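Local coordinates for sugar ABC transporter substrate-binding protein, BlMnBP1 (Bifidobacterium animalis subsp. lactis ATCC 27673, PDB 6I5R), which binds mannobiose and related manno-oligosaccharides and probably delivers them to the ABC transporter that supports growth on beta-mannan, at residues A[36-48]-A[90-102]. Numbering follows the deposited sequence.
Sequences IKTTITFMNNRTD and RLQANNDSWDIMM. With BMA (beta-D-mannopyranose), chain B; BMA (beta-D-mannopyranose), chain C.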
loop_
_atom_site.group_PDB
_atom_site.type_symbol
_atom_site.label_atom_id
_atom_site.label_comp_id
_atom_site.label_asym_id
_atom_site.label_seq_id
_atom_site.Cartn_x
_atom_site.Cartn_y
_atom_site.Cartn_z
ATOM N N ILE A 36 7.866 -32.607 5.898
ATOM C CA ILE A 36 8.758 -31.629 6.489
ATOM C C ILE A 36 8.387 -31.442 7.946
ATOM O O ILE A 36 7.199 -31.334 8.290
ATOM C CB ILE A 36 8.702 -30.292 5.730
ATOM C CG1 ILE A 36 9.108 -30.497 4.275
ATOM C CG2 ILE A 36 9.648 -29.289 6.375
ATOM C CD1 ILE A 36 8.837 -29.260 3.408
ATOM N N LYS A 37 9.413 -31.365 8.789
ATOM C CA LYS A 37 9.286 -30.994 10.198
ATOM C C LYS A 37 10.244 -29.839 10.446
ATOM O O LYS A 37 11.465 -30.036 10.498
ATOM C CB LYS A 37 9.617 -32.175 11.110
ATOM C CG LYS A 37 8.827 -33.459 10.798
ATOM C CD LYS A 37 9.403 -34.696 11.480
ATOM C CE LYS A 37 8.551 -35.940 11.193
ATOM N NZ LYS A 37 7.720 -35.839 9.936
ATOM N N THR A 38 9.707 -28.628 10.577
ATOM C CA THR A 38 10.568 -27.478 10.815
ATOM C C THR A 38 9.732 -26.332 11.370
ATOM O O THR A 38 8.500 -26.408 11.485
ATOM C CB THR A 38 11.294 -27.063 9.536
ATOM O OG1 THR A 38 12.227 -26.019 9.806
ATOM C CG2 THR A 38 10.309 -26.549 8.506
ATOM N N THR A 39 10.437 -25.254 11.687
ATOM C CA THR A 39 9.843 -24.021 12.161
ATOM C C THR A 39 10.329 -22.871 11.300
ATOM O O THR A 39 11.520 -22.766 11.004
ATOM C CB THR A 39 10.221 -23.775 13.609
ATOM O OG1 THR A 39 9.728 -24.843 14.419
ATOM C CG2 THR A 39 9.629 -22.485 14.078
ATOM N N ILE A 40 9.401 -22.005 10.921
ATOM C CA ILE A 40 9.711 -20.817 10.143
ATOM C C ILE A 40 9.231 -19.599 10.907
ATOM O O ILE A 40 8.238 -19.652 11.641
ATOM C CB ILE A 40 9.082 -20.901 8.741
ATOM C CG1 ILE A 40 7.571 -21.058 8.837
ATOM C CG2 ILE A 40 9.708 -22.122 8.000
ATOM C CD1 ILE A 40 6.842 -21.019 7.469
ATOM N N THR A 41 9.967 -18.502 10.730
ATOM C CA THR A 41 9.697 -17.226 11.367
ATOM C C THR A 41 9.138 -16.315 10.286
ATOM O O THR A 41 9.776 -16.119 9.242
ATOM C CB THR A 41 10.948 -16.643 12.018
ATOM O OG1 THR A 41 11.296 -17.464 13.141
ATOM C CG2 THR A 41 10.684 -15.230 12.538
ATOM N N PHE A 42 7.953 -15.768 10.546
ATOM C CA PHE A 42 7.176 -14.964 9.603
ATOM C C PHE A 42 7.096 -13.555 10.179
ATOM O O PHE A 42 6.452 -13.352 11.204
ATOM C CB PHE A 42 5.800 -15.607 9.426
ATOM C CG PHE A 42 4.772 -14.742 8.722
ATOM C CD1 PHE A 42 5.144 -13.788 7.799
ATOM C CD2 PHE A 42 3.411 -14.922 8.983
ATOM C CE1 PHE A 42 4.191 -13.039 7.162
ATOM C CE2 PHE A 42 2.449 -14.158 8.338
ATOM C CZ PHE A 42 2.850 -13.215 7.434
ATOM N N MET A 43 7.823 -12.611 9.575
ATOM C CA MET A 43 7.815 -11.221 10.025
ATOM C C MET A 43 6.748 -10.456 9.244
ATOM O O MET A 43 6.717 -10.513 8.013
ATOM C CB MET A 43 9.175 -10.562 9.793
ATOM C CG MET A 43 10.357 -11.135 10.564
ATOM S SD MET A 43 11.849 -10.223 10.047
ATOM C CE MET A 43 11.372 -8.549 10.369
ATOM N N ASN A 44 5.877 -9.734 9.940
ATOM C CA ASN A 44 4.935 -8.879 9.210
ATOM C C ASN A 44 4.588 -7.644 10.035
ATOM O O ASN A 44 5.035 -7.469 11.170
ATOM C CB ASN A 44 3.674 -9.650 8.778
ATOM C CG ASN A 44 2.792 -10.021 9.927
ATOM O OD1 ASN A 44 2.043 -9.202 10.438
ATOM N ND2 ASN A 44 2.872 -11.263 10.344
ATOM N N ASN A 45 3.779 -6.770 9.431
ATOM C CA ASN A 45 3.497 -5.454 9.996
ATOM C C ASN A 45 2.217 -5.410 10.821
ATOM O O ASN A 45 1.905 -4.365 11.401
ATOM C CB ASN A 45 3.364 -4.429 8.881
ATOM C CG ASN A 45 2.254 -4.783 7.916
ATOM O OD1 ASN A 45 2.178 -5.893 7.422
ATOM N ND2 ASN A 45 1.367 -3.836 7.676
ATOM N N ARG A 46 1.451 -6.490 10.846
ATOM C CA ARG A 46 0.116 -6.475 11.438
ATOM C C ARG A 46 0.214 -6.805 12.927
ATOM O O ARG A 46 -0.174 -7.870 13.401
ATOM C CB ARG A 46 -0.799 -7.436 10.682
ATOM C CG ARG A 46 -1.019 -7.016 9.228
ATOM C CD ARG A 46 -1.700 -5.625 9.115
ATOM N NE ARG A 46 -2.931 -5.582 9.877
ATOM C CZ ARG A 46 -4.116 -5.928 9.385
ATOM N NH1 ARG A 46 -4.234 -6.339 8.125
ATOM N NH2 ARG A 46 -5.176 -5.877 10.162
ATOM N N THR A 47 0.758 -5.838 13.667
ATOM C CA THR A 47 0.825 -5.976 15.118
ATOM C C THR A 47 -0.555 -6.216 15.707
ATOM O O THR A 47 -0.713 -6.956 16.687
ATOM C CB THR A 47 1.436 -4.712 15.723
ATOM O OG1 THR A 47 0.679 -3.569 15.290
ATOM C CG2 THR A 47 2.850 -4.530 15.289
ATOM N N ASP A 48 -1.571 -5.578 15.131
ATOM C CA ASP A 48 -2.932 -5.769 15.616
ATOM C C ASP A 48 -3.368 -7.233 15.548
ATOM O O ASP A 48 -3.981 -7.746 16.492
ATOM C CB ASP A 48 -3.882 -4.862 14.827
ATOM C CG ASP A 48 -3.877 -5.129 13.320
ATOM O OD1 ASP A 48 -2.886 -5.666 12.787
ATOM O OD2 ASP A 48 -4.884 -4.733 12.662
ATOM N N ARG A 90 16.686 -5.961 9.368
ATOM C CA ARG A 90 16.945 -7.399 9.382
ATOM C C ARG A 90 17.440 -7.874 8.028
ATOM O O ARG A 90 18.332 -8.723 7.949
ATOM C CB ARG A 90 15.697 -8.188 9.789
ATOM C CG ARG A 90 15.245 -7.877 11.206
ATOM C CD ARG A 90 15.957 -8.692 12.286
ATOM N NE ARG A 90 15.591 -10.099 12.215
ATOM C CZ ARG A 90 14.517 -10.639 12.784
ATOM N NH1 ARG A 90 13.679 -9.885 13.481
ATOM N NH2 ARG A 90 14.276 -11.944 12.659
ATOM N N LEU A 91 16.869 -7.340 6.949
ATOM C CA LEU A 91 17.351 -7.700 5.621
ATOM C C LEU A 91 18.825 -7.364 5.454
ATOM O O LEU A 91 19.591 -8.160 4.897
ATOM C CB LEU A 91 16.536 -6.991 4.542
ATOM C CG LEU A 91 15.594 -7.770 3.636
ATOM C CD1 LEU A 91 15.108 -6.832 2.512
ATOM C CD2 LEU A 91 16.219 -9.014 3.093
ATOM N N GLN A 92 19.262 -6.204 5.930
ATOM C CA GLN A 92 20.656 -5.827 5.724
ATOM C C GLN A 92 21.633 -6.558 6.640
ATOM O O GLN A 92 22.845 -6.454 6.442
ATOM C CB GLN A 92 20.806 -4.314 5.888
ATOM C CG GLN A 92 19.872 -3.596 4.931
ATOM C CD GLN A 92 19.722 -2.130 5.219
ATOM O OE1 GLN A 92 19.956 -1.671 6.352
ATOM N NE2 GLN A 92 19.316 -1.368 4.204
ATOM N N ALA A 93 21.148 -7.274 7.636
ATOM C CA ALA A 93 21.988 -8.151 8.438
ATOM C C ALA A 93 22.347 -9.440 7.699
ATOM O O ALA A 93 23.286 -10.130 8.099
ATOM C CB ALA A 93 21.273 -8.498 9.742
ATOM N N ASN A 94 21.602 -9.794 6.661
ATOM C CA ASN A 94 21.965 -10.872 5.746
ATOM C C ASN A 94 22.256 -12.191 6.464
ATOM O O ASN A 94 23.320 -12.798 6.288
ATOM C CB ASN A 94 23.179 -10.478 4.899
ATOM C CG ASN A 94 23.418 -11.424 3.738
ATOM O OD1 ASN A 94 22.505 -12.096 3.259
ATOM N ND2 ASN A 94 24.654 -11.475 3.268
ATOM N N ASN A 95 21.278 -12.659 7.229
ATOM C CA ASN A 95 21.430 -13.867 8.029
ATOM C C ASN A 95 20.202 -14.757 7.828
ATOM O O ASN A 95 19.437 -14.621 6.861
ATOM C CB ASN A 95 21.745 -13.444 9.478
ATOM C CG ASN A 95 20.629 -12.660 10.138
ATOM O OD1 ASN A 95 19.470 -12.767 9.764
ATOM N ND2 ASN A 95 20.988 -11.859 11.143
ATOM N N ASP A 96 20.001 -15.713 8.735
ATOM C CA ASP A 96 18.911 -16.675 8.620
ATOM C C ASP A 96 17.913 -16.548 9.771
ATOM O O ASP A 96 17.217 -17.505 10.110
ATOM C CB ASP A 96 19.459 -18.103 8.526
ATOM C CG ASP A 96 20.317 -18.485 9.712
ATOM O OD1 ASP A 96 20.421 -17.674 10.643
ATOM O OD2 ASP A 96 20.881 -19.615 9.743
ATOM N N SER A 97 17.806 -15.362 10.357
ATOM C CA SER A 97 16.939 -15.143 11.517
ATOM C C SER A 97 15.478 -14.944 11.171
ATOM O O SER A 97 14.679 -14.684 12.066
ATOM C CB SER A 97 17.401 -13.915 12.281
ATOM O OG SER A 97 17.230 -12.762 11.482
ATOM N N TRP A 98 15.130 -14.954 9.898
ATOM C CA TRP A 98 13.754 -14.812 9.451
ATOM C C TRP A 98 13.623 -15.746 8.266
ATOM O O TRP A 98 14.609 -16.061 7.609
ATOM C CB TRP A 98 13.412 -13.362 9.061
ATOM C CG TRP A 98 14.297 -12.847 7.986
ATOM C CD1 TRP A 98 15.562 -12.340 8.129
ATOM C CD2 TRP A 98 14.004 -12.795 6.581
ATOM N NE1 TRP A 98 16.070 -11.982 6.899
ATOM C CE2 TRP A 98 15.141 -12.266 5.934
ATOM C CE3 TRP A 98 12.898 -13.148 5.814
ATOM C CZ2 TRP A 98 15.196 -12.081 4.567
ATOM C CZ3 TRP A 98 12.953 -12.956 4.447
ATOM C CH2 TRP A 98 14.099 -12.427 3.840
ATOM N N ASP A 99 12.424 -16.196 8.007
ATOM C CA ASP A 99 12.179 -17.083 6.880
ATOM C C ASP A 99 11.266 -16.470 5.840
ATOM O O ASP A 99 11.517 -16.629 4.644
ATOM C CB ASP A 99 11.575 -18.384 7.394
ATOM C CG ASP A 99 12.549 -19.138 8.301
ATOM O OD1 ASP A 99 13.529 -19.718 7.768
ATOM O OD2 ASP A 99 12.357 -19.112 9.537
ATOM N N ILE A 100 10.220 -15.792 6.286
ATOM C CA ILE A 100 9.348 -14.986 5.440
ATOM C C ILE A 100 9.248 -13.603 6.062
ATOM O O ILE A 100 9.048 -13.496 7.273
ATOM C CB ILE A 100 7.928 -15.565 5.340
ATOM C CG1 ILE A 100 7.905 -16.955 4.752
ATOM C CG2 ILE A 100 7.019 -14.613 4.514
ATOM C CD1 ILE A 100 6.642 -17.677 5.150
ATOM N N MET A 101 9.332 -12.555 5.235
ATOM C CA MET A 101 8.949 -11.212 5.659
ATOM C C MET A 101 8.103 -10.566 4.567
ATOM O O MET A 101 8.060 -11.030 3.421
ATOM C CB MET A 101 10.155 -10.307 5.967
ATOM C CG MET A 101 10.973 -9.933 4.777
ATOM S SD MET A 101 12.057 -8.507 5.052
ATOM C CE MET A 101 13.114 -9.182 6.371
ATOM N N MET A 102 7.415 -9.485 4.930
ATOM C CA MET A 102 6.794 -8.646 3.912
ATOM C C MET A 102 7.902 -7.746 3.364
ATOM O O MET A 102 8.604 -7.069 4.129
ATOM C CB MET A 102 5.624 -7.841 4.484
ATOM C CG MET A 102 4.645 -8.670 5.280
ATOM S SD MET A 102 4.112 -10.256 4.569
ATOM C CE MET A 102 3.100 -9.747 3.159
HETATM C C1 BMA B . -1.619 -1.918 13.127
HETATM C C2 BMA B . -2.509 -2.143 11.878
HETATM C C3 BMA B . -1.645 -2.061 10.625
HETATM C C4 BMA B . -0.718 -0.874 10.675
HETATM C C5 BMA B . 0.046 -0.823 12.005
HETATM C C6 BMA B . 1.007 0.339 12.063
HETATM O O1 BMA B . -2.537 -1.856 14.170
HETATM O O2 BMA B . -3.453 -1.027 11.811
HETATM O O3 BMA B . -2.414 -2.012 9.473
HETATM O O4 BMA B . 0.234 -0.949 9.613
HETATM O O5 BMA B . -0.895 -0.748 13.064
HETATM O O6 BMA B . 1.916 0.039 13.128
HETATM C C1 BMA C . -0.153 -0.567 8.320
HETATM C C2 BMA C . 1.178 -0.057 7.689
HETATM C C3 BMA C . 0.928 0.234 6.243
HETATM C C4 BMA C . 0.194 -0.913 5.556
HETATM C C5 BMA C . -1.095 -1.262 6.300
HETATM C C6 BMA C . -1.801 -2.451 5.679
HETATM O O2 BMA C . 2.167 -1.085 7.675
HETATM O O3 BMA C . 2.131 0.510 5.519
HETATM O O4 BMA C . -0.134 -0.494 4.257
HETATM O O5 BMA C . -0.739 -1.616 7.647
HETATM O O6 BMA C . -0.991 -3.634 5.792
HETATM O O HOH W 1 13.731 -20.070 11.280
#
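Parallel strands 38-44 and 100-102 pair in the sheet of one lobe of a solute-binding protein, with Phe42 beside Ile100. Their axes run 5° apart. Thr41 O accepts from both Asp99 N and Ile100 N, the latter at 3.0 Å. Met43 N then gives a nearly straight bond to Ile100 O at 2.8 Å. Ahead of this pairing, Asp99 turns its carboxylate back to the first strand. CG lies beside its own backbone N (chi1 -64°), and OD2 takes the N-H of Thr41 at 2.7 Å through its anti lone pair. On one side of the sheet, Phe42 CD1 packs on Ile100 CG2, and Met102 SD meets the edge of the Phe42 ring, 3.8 Å from CE1. This is a Met-aromatic contact. Trp59 and Phe340 also meet this ring edge-to-face. On the other side, Met43 SD sits 3.8 Å above the centre of the Arg90 guanidinium and 3.6 Å from Trp98 CB. Arg90 is held in place by NE and NH2, which both reach Ser97 OG, while NH1 bonds Gln78.

Next along the chain, Asn44 OD1 accepts from Arg46 N in an Asx turn. Asn45 ND2 donates to O2 and O6 of the chain C mannose, the first at 2.9 Å. Arg46 curls back, bent at chi2 and chi3, and grips Asp48 side-on: NE to OD1, and NH2 to OD2 at 2.8 Å. An alanine in place of Asp48 would probably leave Arg46 NE and NH2 without their carboxylate and open a gap beside C2 of the chain B mannose, with Glu354 still paired to NH1. Parallel strands leading at their C-terminal ends to ligand-binding loops, here Asn45 to Asp48, at a cleft between two lobes fit the periplasmic-binding-protein fold.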